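Long-range contacts in glycoside transferase (Listeria monocytogenes, PDB 6R2M), which probably acts as an extracellular glycoside hydrolase on exopolysaccharide: residues Leu49-Gly54 against Asp103-Glu108; Asp84-Trp89 against Asp145-Val150; Asn132-Ser137 against Ile171-Lys176. All blocks are in the same frame, centred on the assembly; numbering follows the deposited sequence.

Contact 1 (Leu49-Gly54 against Asp103-Glu108); sequences LAESIG and DFRITE
Gly54 and Ile106 meet where two helices lie side by side near the core. These are the first turn of helix 50-62 and the early part of helix 100-116. The pair runs nearly parallel, with the short axes 22° apart and 8.9 Å from each other. A parallel pair with helix 66-79 between them in the sequence is consistent with an (alpha/alpha) barrel, as in related glycoside hydrolases.

Gly54 has no side chain, so the backbones come close here and their CA atoms are 4.8 Å apart. Two side chains of the second helix use this place. Ile106 lays its CG1 against Gly54 CA at 3.7 Å. Its first torsion sets CG1 anti to the carbonyl carbon (chi1 -76°), and CD1 then reaches toward Ala50 and Ile53. Leu76 of helix 66-79 also touches Ile106. Arg105 passes on another side of the glycine, with its CD 3.6 Å from Gly54 C.

The Arg105 chain leaves its helix extended and then bends at chi3 (-60°). The bend carries the guanidinium obliquely across Glu51, where NH1 lies 3.6 Å from Glu51 CA. The carboxylate and guanidinium planes are steeply turned against each other. No N-H points at Glu51 OE2, which lies well out of the guanidinium plane, so there is no direct salt bridge. Asp102 provides that partner by bridging to NH1.

Two waters link the segments, both in the plane of the guanidinium at its edge. One accepts a hydrogen bond from NH2 and donates one to Glu51 OE2. The other accepts from Arg105 NH1 at 2.9 Å and donates to Ala50 O at 2.8 Å. That carbonyl oxygen also accepts the helical bond from Gly54 N, 2.9 Å away.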
loop_
_atom_site.group_PDB
_atom_site.type_symbol
_atom_site.label_atom_id
_atom_site.label_comp_id
_atom_site.label_asym_id
_atom_site.label_seq_id
_atom_site.Cartn_x
_atom_site.Cartn_y
_atom_site.Cartn_z
ATOM N N LEU A 49 -6.400 1.776 11.222
ATOM C CA LEU A 49 -5.193 1.170 10.661
ATOM C C LEU A 49 -4.144 2.212 10.284
ATOM O O LEU A 49 -4.472 3.267 9.738
ATOM C CB LEU A 49 -5.548 0.359 9.408
ATOM C CG LEU A 49 -6.580 -0.761 9.612
ATOM C CD1 LEU A 49 -7.082 -1.263 8.267
ATOM C CD2 LEU A 49 -5.941 -1.902 10.378
ATOM N N ALA A 50 -2.868 1.900 10.571
ATOM C CA ALA A 50 -1.789 2.719 10.028
ATOM C C ALA A 50 -1.845 2.738 8.514
ATOM O O ALA A 50 -1.452 3.733 7.882
ATOM C CB ALA A 50 -0.424 2.206 10.515
ATOM N N GLU A 51 -2.323 1.645 7.921
ATOM C CA GLU A 51 -2.507 1.568 6.483
ATOM C C GLU A 51 -3.442 2.666 5.994
ATOM O O GLU A 51 -3.146 3.366 5.013
ATOM C CB GLU A 51 -3.058 0.184 6.147
ATOM C CG GLU A 51 -3.447 -0.024 4.707
ATOM C CD GLU A 51 -4.025 -1.399 4.521
ATOM O OE1 GLU A 51 -5.222 -1.584 4.816
ATOM O OE2 GLU A 51 -3.271 -2.291 4.106
ATOM N N SER A 52 -4.566 2.844 6.685
ATOM C CA SER A 52 -5.559 3.822 6.254
ATOM C C SER A 52 -5.041 5.249 6.378
ATOM O O SER A 52 -5.171 6.041 5.435
ATOM C CB SER A 52 -6.853 3.659 7.043
ATOM O OG SER A 52 -7.346 2.350 6.923
ATOM N N ILE A 53 -4.453 5.610 7.530
ATOM C CA ILE A 53 -3.968 6.982 7.678
ATOM C C ILE A 53 -2.834 7.245 6.692
ATOM O O ILE A 53 -2.750 8.331 6.113
ATOM C CB ILE A 53 -3.576 7.292 9.146
ATOM C CG1 ILE A 53 -3.296 8.788 9.330
ATOM C CG2 ILE A 53 -2.362 6.476 9.600
ATOM C CD1 ILE A 53 -3.118 9.202 10.801
ATOM N N GLY A 54 -1.976 6.249 6.440
ATOM C CA GLY A 54 -0.910 6.444 5.469
ATOM C C GLY A 54 -1.437 6.644 4.054
ATOM O O GLY A 54 -0.904 7.457 3.292
ATOM N N ASP A 103 4.864 1.425 7.496
ATOM C CA ASP A 103 5.930 2.385 7.760
ATOM C C ASP A 103 6.440 2.977 6.461
ATOM O O ASP A 103 6.632 4.189 6.359
ATOM C CB ASP A 103 7.114 1.735 8.475
ATOM C CG ASP A 103 6.764 1.148 9.816
ATOM O OD1 ASP A 103 5.630 1.332 10.308
ATOM O OD2 ASP A 103 7.672 0.498 10.384
ATOM N N PHE A 104 6.678 2.110 5.465
ATOM C CA PHE A 104 7.164 2.536 4.151
ATOM C C PHE A 104 6.216 3.546 3.521
ATOM O O PHE A 104 6.642 4.568 2.971
ATOM C CB PHE A 104 7.310 1.325 3.218
ATOM C CG PHE A 104 8.431 0.385 3.565
ATOM C CD1 PHE A 104 9.554 0.810 4.272
ATOM C CD2 PHE A 104 8.345 -0.946 3.166
ATOM C CE1 PHE A 104 10.574 -0.088 4.568
ATOM C CE2 PHE A 104 9.347 -1.838 3.454
ATOM C CZ PHE A 104 10.475 -1.404 4.158
ATOM N N ARG A 105 4.919 3.266 3.580
ATOM C CA ARG A 105 3.940 4.159 2.970
ATOM C C ARG A 105 3.934 5.517 3.659
ATOM O O ARG A 105 3.928 6.555 2.996
ATOM C CB ARG A 105 2.548 3.531 3.025
ATOM C CG ARG A 105 1.521 4.392 2.304
ATOM C CD ARG A 105 0.123 3.812 2.447
ATOM N NE ARG A 105 0.040 2.461 1.888
ATOM C CZ ARG A 105 -0.008 1.348 2.607
ATOM N NH1 ARG A 105 0.050 1.383 3.940
ATOM N NH2 ARG A 105 -0.104 0.178 1.989
ATOM N N ILE A 106 3.963 5.528 4.991
ATOM C CA ILE A 106 3.884 6.782 5.732
ATOM C C ILE A 106 5.142 7.612 5.509
ATOM O O ILE A 106 5.066 8.825 5.283
ATOM C CB ILE A 106 3.638 6.489 7.225
ATOM C CG1 ILE A 106 2.163 6.096 7.416
ATOM C CG2 ILE A 106 3.967 7.701 8.099
ATOM C CD1 ILE A 106 1.848 5.380 8.737
ATOM N N THR A 107 6.321 6.977 5.592
ATOM C CA THR A 107 7.551 7.736 5.416
ATOM C C THR A 107 7.677 8.244 3.990
ATOM O O THR A 107 8.115 9.375 3.782
ATOM C CB THR A 107 8.782 6.911 5.796
ATOM O OG1 THR A 107 8.836 5.697 5.026
ATOM C CG2 THR A 107 8.741 6.579 7.274
ATOM N N GLU A 108 7.241 7.451 2.999
ATOM C CA GLU A 108 7.221 7.950 1.628
ATOM C C GLU A 108 6.330 9.178 1.505
ATOM O O GLU A 108 6.705 10.161 0.866
ATOM C CB GLU A 108 6.749 6.859 0.668
ATOM C CG GLU A 108 7.870 5.932 0.243
ATOM C CD GLU A 108 8.941 6.668 -0.546
ATOM O OE1 GLU A 108 8.639 7.140 -1.660
ATOM O OE2 GLU A 108 10.074 6.788 -0.048
HETATM O O HOH W 1 0.599 3.381 5.954
HETATM O O HOH W 2 -0.813 -2.138 3.782
#

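Contact 2 (Asp84-Trp89 against Asp145-Val150); sequences DNFIKW and DFYDFV
An aromatic cluster of Phe86, Tyr147 and Phe149 joins the loop before helix 100-116 to the short strand 147-148. Phe86 sits in the middle and touches both of the others. The CE1 atom of its ring comes within 3.4 Å of Tyr147 CD2. The two planes are near parallel, 22° apart, but slid so far that the rings barely overlap.

Phe149 meets Phe86 differently. Its CB stands over one face of the Phe86 ring, 3.8 Å from the centroid, in a CH-pi contact offset toward the rim. The two side chains run past each other in opposite directions. With chi1 at 46°, the Phe149 ring is displaced toward Phe86 CB, which lies 3.6 Å from Phe149 CD2. These ring planes are 23° apart and barely overlap.

Strand 147-148 pairs antiparallel with strand 153-154, and the cluster packs this small sheet against the loop, beside helix 120-136. That helix contributes Asn132, which touches Phe86, and Tyr136, whose ring meets that of Tyr147. In the turn after the strand, Asp148 OD1 accepts from Val150 N at 3.0 Å, which makes an Asx turn. His151 N bonds to the same oxygen.

Lys88 runs at about a right angle to Phe149 and rests its CG 3.9 Å from Phe149 CZ. Its extended chain carries NZ on to the backbone O of Thr92. A water donates to Asp84 OD1 at 2.7 Å and to Phe149 O. The other carboxylate oxygen, Asp84 OD2, is hydrogen-bonded to Thr82.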
loop_
_atom_site.group_PDB
_atom_site.type_symbol
_atom_site.label_atom_id
_atom_site.label_comp_id
_atom_site.label_asym_id
_atom_site.label_seq_id
_atom_site.Cartn_x
_atom_site.Cartn_y
_atom_site.Cartn_z
ATOM N N ASP A 84 9.579 5.288 21.214
ATOM C CA ASP A 84 10.784 4.882 20.501
ATOM C C ASP A 84 10.591 4.845 18.983
ATOM O O ASP A 84 11.322 4.127 18.285
ATOM C CB ASP A 84 11.295 3.540 21.027
ATOM C CG ASP A 84 10.182 2.560 21.354
ATOM O OD1 ASP A 84 10.507 1.421 21.769
ATOM O OD2 ASP A 84 8.989 2.913 21.212
ATOM N N ASN A 85 9.614 5.601 18.465
ATOM C CA ASN A 85 9.521 5.944 17.051
ATOM C C ASN A 85 9.082 4.771 16.186
ATOM O O ASN A 85 9.383 4.735 14.993
ATOM C CB ASN A 85 10.838 6.515 16.524
ATOM C CG ASN A 85 11.190 7.828 17.174
ATOM O OD1 ASN A 85 10.487 8.820 17.002
ATOM N ND2 ASN A 85 12.281 7.841 17.932
ATOM N N PHE A 86 8.363 3.815 16.769
ATOM C CA PHE A 86 7.672 2.793 15.997
ATOM C C PHE A 86 6.270 3.276 15.656
ATOM O O PHE A 86 5.689 4.100 16.369
ATOM C CB PHE A 86 7.583 1.472 16.768
ATOM C CG PHE A 86 8.914 0.809 17.002
ATOM C CD1 PHE A 86 9.467 -0.032 16.052
ATOM C CD2 PHE A 86 9.609 1.043 18.178
ATOM C CE1 PHE A 86 10.703 -0.641 16.286
ATOM C CE2 PHE A 86 10.845 0.457 18.410
ATOM C CZ PHE A 86 11.387 -0.384 17.461
ATOM N N ILE A 87 5.730 2.770 14.554
ATOM C CA ILE A 87 4.359 3.077 14.138
ATOM C C ILE A 87 3.527 1.827 14.394
ATOM O O ILE A 87 3.719 0.804 13.729
ATOM C CB ILE A 87 4.271 3.502 12.661
ATOM C CG1 ILE A 87 5.085 4.768 12.388
ATOM C CG2 ILE A 87 2.801 3.762 12.282
ATOM C CD1 ILE A 87 5.141 5.151 10.906
ATOM N N LYS A 88 2.615 1.891 15.373
ATOM C CA LYS A 88 1.681 0.788 15.592
ATOM C C LYS A 88 0.878 0.509 14.325
ATOM O O LYS A 88 0.386 1.436 13.681
ATOM C CB LYS A 88 0.717 1.134 16.724
ATOM C CG LYS A 88 1.337 1.275 18.084
ATOM C CD LYS A 88 0.240 1.641 19.064
ATOM C CE LYS A 88 0.744 1.711 20.487
ATOM N NZ LYS A 88 -0.378 2.075 21.393
ATOM N N TRP A 89 0.717 -0.772 13.969
ATOM C CA TRP A 89 -0.039 -1.062 12.747
ATOM C C TRP A 89 -1.522 -0.735 12.910
ATOM O O TRP A 89 -2.209 -0.529 11.906
ATOM C CB TRP A 89 0.169 -2.522 12.299
ATOM C CG TRP A 89 -0.549 -3.551 13.117
ATOM C CD1 TRP A 89 -0.064 -4.222 14.209
ATOM C CD2 TRP A 89 -1.883 -4.044 12.906
ATOM N NE1 TRP A 89 -1.017 -5.098 14.685
ATOM C CE2 TRP A 89 -2.139 -5.005 13.904
ATOM C CE3 TRP A 89 -2.882 -3.774 11.962
ATOM C CZ2 TRP A 89 -3.358 -5.685 13.999
ATOM C CZ3 TRP A 89 -4.092 -4.455 12.057
ATOM C CH2 TRP A 89 -4.320 -5.396 13.067
ATOM N N ASP A 145 8.523 -8.809 8.527
ATOM C CA ASP A 145 7.243 -8.097 8.462
ATOM C C ASP A 145 7.082 -7.069 9.568
ATOM O O ASP A 145 6.383 -6.061 9.385
ATOM C CB ASP A 145 6.080 -9.079 8.536
ATOM C CG ASP A 145 5.932 -9.900 7.274
ATOM O OD1 ASP A 145 6.440 -9.476 6.213
ATOM O OD2 ASP A 145 5.327 -10.989 7.352
ATOM N N PHE A 146 7.665 -7.323 10.731
ATOM C CA PHE A 146 7.370 -6.478 11.878
ATOM C C PHE A 146 8.394 -6.725 12.964
ATOM O O PHE A 146 9.160 -7.691 12.926
ATOM C CB PHE A 146 5.960 -6.716 12.432
ATOM C CG PHE A 146 5.712 -8.114 12.907
ATOM C CD1 PHE A 146 6.198 -8.559 14.135
ATOM C CD2 PHE A 146 4.960 -8.977 12.137
ATOM C CE1 PHE A 146 5.951 -9.857 14.563
ATOM C CE2 PHE A 146 4.711 -10.271 12.561
ATOM C CZ PHE A 146 5.201 -10.705 13.778
ATOM N N TYR A 147 8.410 -5.801 13.910
ATOM C CA TYR A 147 9.168 -5.922 15.139
ATOM C C TYR A 147 8.190 -5.682 16.275
ATOM O O TYR A 147 7.438 -4.698 16.254
ATOM C CB TYR A 147 10.320 -4.913 15.184
ATOM C CG TYR A 147 11.106 -4.898 16.480
ATOM C CD1 TYR A 147 12.005 -5.909 16.770
ATOM C CD2 TYR A 147 10.957 -3.860 17.397
ATOM C CE1 TYR A 147 12.736 -5.896 17.943
ATOM C CE2 TYR A 147 11.683 -3.838 18.573
ATOM C CZ TYR A 147 12.562 -4.866 18.835
ATOM O OH TYR A 147 13.302 -4.854 19.994
ATOM N N ASP A 148 8.152 -6.607 17.231
ATOM C CA ASP A 148 7.370 -6.397 18.444
ATOM C C ASP A 148 8.222 -5.589 19.413
ATOM O O ASP A 148 9.208 -6.092 19.961
ATOM C CB ASP A 148 6.937 -7.729 19.042
ATOM C CG ASP A 148 5.923 -7.560 20.142
ATOM O OD1 ASP A 148 6.187 -6.773 21.065
ATOM O OD2 ASP A 148 4.858 -8.212 20.081
ATOM N N PHE A 149 7.866 -4.326 19.601
ATOM C CA PHE A 149 8.657 -3.407 20.405
ATOM C C PHE A 149 8.321 -3.471 21.886
ATOM O O PHE A 149 8.914 -2.720 22.671
ATOM C CB PHE A 149 8.474 -1.972 19.891
ATOM C CG PHE A 149 7.048 -1.605 19.637
ATOM C CD1 PHE A 149 6.219 -1.243 20.691
ATOM C CD2 PHE A 149 6.524 -1.634 18.350
ATOM C CE1 PHE A 149 4.891 -0.909 20.469
ATOM C CE2 PHE A 149 5.204 -1.295 18.121
ATOM C CZ PHE A 149 4.390 -0.934 19.181
ATOM N N VAL A 150 7.370 -4.311 22.278
ATOM C CA VAL A 150 7.097 -4.586 23.687
ATOM C C VAL A 150 7.808 -5.852 24.148
ATOM O O VAL A 150 8.500 -5.849 25.165
ATOM C CB VAL A 150 5.576 -4.668 23.929
ATOM C CG1 VAL A 150 5.283 -5.198 25.346
ATOM C CG2 VAL A 150 4.940 -3.299 23.708
HETATM O O HOH W 3 11.175 -1.167 22.270
#

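Contact 3 (Asn132-Ser137 against Ile171-Lys176); sequences NTKKYS and INYRDK
Lys134 reaches from the last turns of helix 120-136 to the end of helix 165-170, which closes in a Schellman motif. Asn172, with positive phi, is the C-prime residue of that motif. Tyr173 N bonds to Met168 O, and Asn172 N to Gln169 O. These bonds turn the chain and leave two later carbonyls, those of Ile171 and Asn172, near the lysine.

The ammonium group donates to both. Lys134 NZ meets Ile171 O at 3.0 Å, nearly in line with the carbonyl bond (162°). Lys134 NZ meets Asn172 O at 3.1 Å in another way, from above the carbonyl plane and not on a lone pair. Carbonyls at the C-terminal end of a helix would probably be a good setting for this positive charge.

Lys134 gets there fully stretched. CG is anti to the backbone N (chi1 172°), and every later torsion is also near 180°. On the way CG passes over one face of the Tyr173 ring, 4.1 Å from its centroid, in a CH-pi contact displaced toward the rim. The two side chains run past one another in opposing senses. The methylene CD of Lys134 also packs against Ile171, 4.1 Å from its CG2.

The hydroxyl of Tyr173 ends beside the helix, near Lys134 CA and Thr133 CG2, and Phe104 of helix 100-116 touches the same residue. Thr133 OG1 is taken up by Asp103 on that helix, and Ser137 OG bonds to Val144 O. The water at the tyrosine serves the backbone carbonyls here. It lies in the ring plane at the edge and accepts from Tyr173 OH at 2.7 Å. It donates to Thr133 O and to Ser137 O, each 2.7 Å away.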
loop_
_atom_site.group_PDB
_atom_site.type_symbol
_atom_site.label_atom_id
_atom_site.label_comp_id
_atom_site.label_asym_id
_atom_site.label_seq_id
_atom_site.Cartn_x
_atom_site.Cartn_y
_atom_site.Cartn_z
ATOM N N ASN A 132 14.696 3.717 12.000
ATOM C CA ASN A 132 14.299 2.787 13.051
ATOM C C ASN A 132 13.671 1.522 12.472
ATOM O O ASN A 132 13.923 0.418 12.969
ATOM C CB ASN A 132 13.341 3.502 14.002
ATOM C CG ASN A 132 13.100 2.740 15.261
ATOM O OD1 ASN A 132 14.000 2.577 16.080
ATOM N ND2 ASN A 132 11.865 2.275 15.442
ATOM N N THR A 133 12.846 1.654 11.428
ATOM C CA THR A 133 12.262 0.477 10.793
ATOM C C THR A 133 13.336 -0.426 10.196
ATOM O O THR A 133 13.294 -1.655 10.343
ATOM C CB THR A 133 11.279 0.910 9.709
ATOM O OG1 THR A 133 10.169 1.578 10.312
ATOM C CG2 THR A 133 10.794 -0.301 8.915
ATOM N N LYS A 134 14.294 0.168 9.490
ATOM C CA LYS A 134 15.391 -0.606 8.916
ATOM C C LYS A 134 16.200 -1.317 9.994
ATOM O O LYS A 134 16.647 -2.458 9.798
ATOM C CB LYS A 134 16.287 0.314 8.093
ATOM C CG LYS A 134 17.572 -0.333 7.584
ATOM C CD LYS A 134 18.401 0.697 6.823
ATOM C CE LYS A 134 19.847 0.281 6.655
ATOM N NZ LYS A 134 20.591 1.379 5.983
ATOM N N LYS A 135 16.392 -0.659 11.139
ATOM C CA LYS A 135 17.248 -1.211 12.188
ATOM C C LYS A 135 16.603 -2.417 12.872
ATOM O O LYS A 135 17.259 -3.448 13.082
ATOM C CB LYS A 135 17.592 -0.122 13.206
ATOM C CG LYS A 135 18.407 -0.613 14.407
ATOM C CD LYS A 135 18.840 0.558 15.272
ATOM C CE LYS A 135 19.644 0.073 16.467
ATOM N NZ LYS A 135 19.968 1.194 17.384
ATOM N N TYR A 136 15.321 -2.315 13.219
ATOM C CA TYR A 136 14.694 -3.308 14.083
ATOM C C TYR A 136 13.834 -4.323 13.345
ATOM O O TYR A 136 13.775 -5.482 13.764
ATOM C CB TYR A 136 13.845 -2.613 15.156
ATOM C CG TYR A 136 14.702 -1.958 16.209
ATOM C CD1 TYR A 136 15.327 -2.723 17.183
ATOM C CD2 TYR A 136 14.931 -0.590 16.198
ATOM C CE1 TYR A 136 16.140 -2.135 18.140
ATOM C CE2 TYR A 136 15.747 0.013 17.162
ATOM C CZ TYR A 136 16.343 -0.773 18.126
ATOM O OH TYR A 136 17.146 -0.191 19.078
ATOM N N SER A 137 13.155 -3.936 12.266
ATOM C CA SER A 137 12.274 -4.874 11.573
ATOM C C SER A 137 13.019 -5.605 10.450
ATOM O O SER A 137 12.642 -5.610 9.281
ATOM C CB SER A 137 11.037 -4.141 11.069
ATOM O OG SER A 137 10.015 -5.088 10.818
ATOM N N ILE A 171 16.285 4.668 2.209
ATOM C CA ILE A 171 17.036 4.472 3.442
ATOM C C ILE A 171 18.202 3.506 3.243
ATOM O O ILE A 171 18.815 3.071 4.216
ATOM C CB ILE A 171 16.102 4.029 4.587
ATOM C CG1 ILE A 171 16.709 4.336 5.967
ATOM C CG2 ILE A 171 15.685 2.580 4.449
ATOM C CD1 ILE A 171 16.813 5.809 6.266
ATOM N N ASN A 172 18.531 3.178 1.994
ATOM C CA ASN A 172 19.752 2.437 1.653
ATOM C C ASN A 172 19.856 1.088 2.366
ATOM O O ASN A 172 20.871 0.772 2.989
ATOM C CB ASN A 172 20.991 3.283 1.947
ATOM C CG ASN A 172 21.011 4.559 1.147
ATOM O OD1 ASN A 172 20.893 5.661 1.699
ATOM N ND2 ASN A 172 21.155 4.422 -0.163
ATOM N N TYR A 173 18.810 0.274 2.260
ATOM C CA TYR A 173 18.970 -1.121 2.644
ATOM C C TYR A 173 20.132 -1.734 1.871
ATOM O O TYR A 173 20.386 -1.383 0.715
ATOM C CB TYR A 173 17.701 -1.922 2.352
ATOM C CG TYR A 173 16.595 -1.835 3.383
ATOM C CD1 TYR A 173 15.717 -0.756 3.386
ATOM C CD2 TYR A 173 16.388 -2.851 4.309
ATOM C CE1 TYR A 173 14.688 -0.671 4.280
ATOM C CE2 TYR A 173 15.349 -2.768 5.232
ATOM C CZ TYR A 173 14.501 -1.667 5.202
ATOM O OH TYR A 173 13.456 -1.538 6.085
ATOM N N ARG A 174 20.843 -2.647 2.526
ATOM C CA ARG A 174 21.935 -3.363 1.881
ATOM C C ARG A 174 21.420 -4.202 0.716
ATOM O O ARG A 174 20.230 -4.501 0.611
ATOM C CB ARG A 174 22.655 -4.258 2.883
ATOM C CG ARG A 174 23.228 -3.504 4.071
ATOM C CD ARG A 174 23.524 -4.447 5.233
ATOM N NE ARG A 174 24.558 -5.428 4.909
ATOM C CZ ARG A 174 24.787 -6.530 5.617
ATOM N NH1 ARG A 174 24.052 -6.797 6.687
ATOM N NH2 ARG A 174 25.742 -7.372 5.249
ATOM N N ASP A 175 22.345 -4.582 -0.169
ATOM C CA ASP A 175 21.964 -5.310 -1.377
ATOM C C ASP A 175 21.245 -6.605 -1.040
ATOM O O ASP A 175 20.313 -7.003 -1.747
ATOM C CB ASP A 175 23.199 -5.615 -2.229
ATOM C CG ASP A 175 23.810 -4.371 -2.853
ATOM O OD1 ASP A 175 23.128 -3.328 -2.943
ATOM O OD2 ASP A 175 24.988 -4.452 -3.271
ATOM N N LYS A 176 21.672 -7.277 0.030
ATOM C CA LYS A 176 21.105 -8.566 0.407
ATOM C C LYS A 176 19.631 -8.455 0.767
ATOM O O LYS A 176 18.900 -9.450 0.658
ATOM C CB LYS A 176 21.892 -9.164 1.584
ATOM C CG LYS A 176 21.850 -8.298 2.839
ATOM C CD LYS A 176 22.638 -8.920 3.991
ATOM C CE LYS A 176 22.186 -10.348 4.266
ATOM N NZ LYS A 176 22.785 -10.882 5.524
HETATM O O HOH W 4 13.315 -3.257 8.155
#

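How the contacts relate
The three contacts form a compact triangle, each touching the other two. Contact 1 lies about 8 Å from the chain's centre, while the centres of contacts 2 and 3 lie about 18 and 19 Å from it on the same side. The contact centres are 13 to 17 Å apart. Contact 1 closes before contact 3 opens, but contact 2 interleaves with both along the sequence. Ala50 N bonds to Trp89 O between contacts 1 and 2, where Asp103 also packs on Ile87. Phe146 packs on Ser137 between contacts 2 and 3. The consecutive helices 100-116 and 120-136 join contacts 1 and 3, and so tie the outer loops and strand 147-148 to the core.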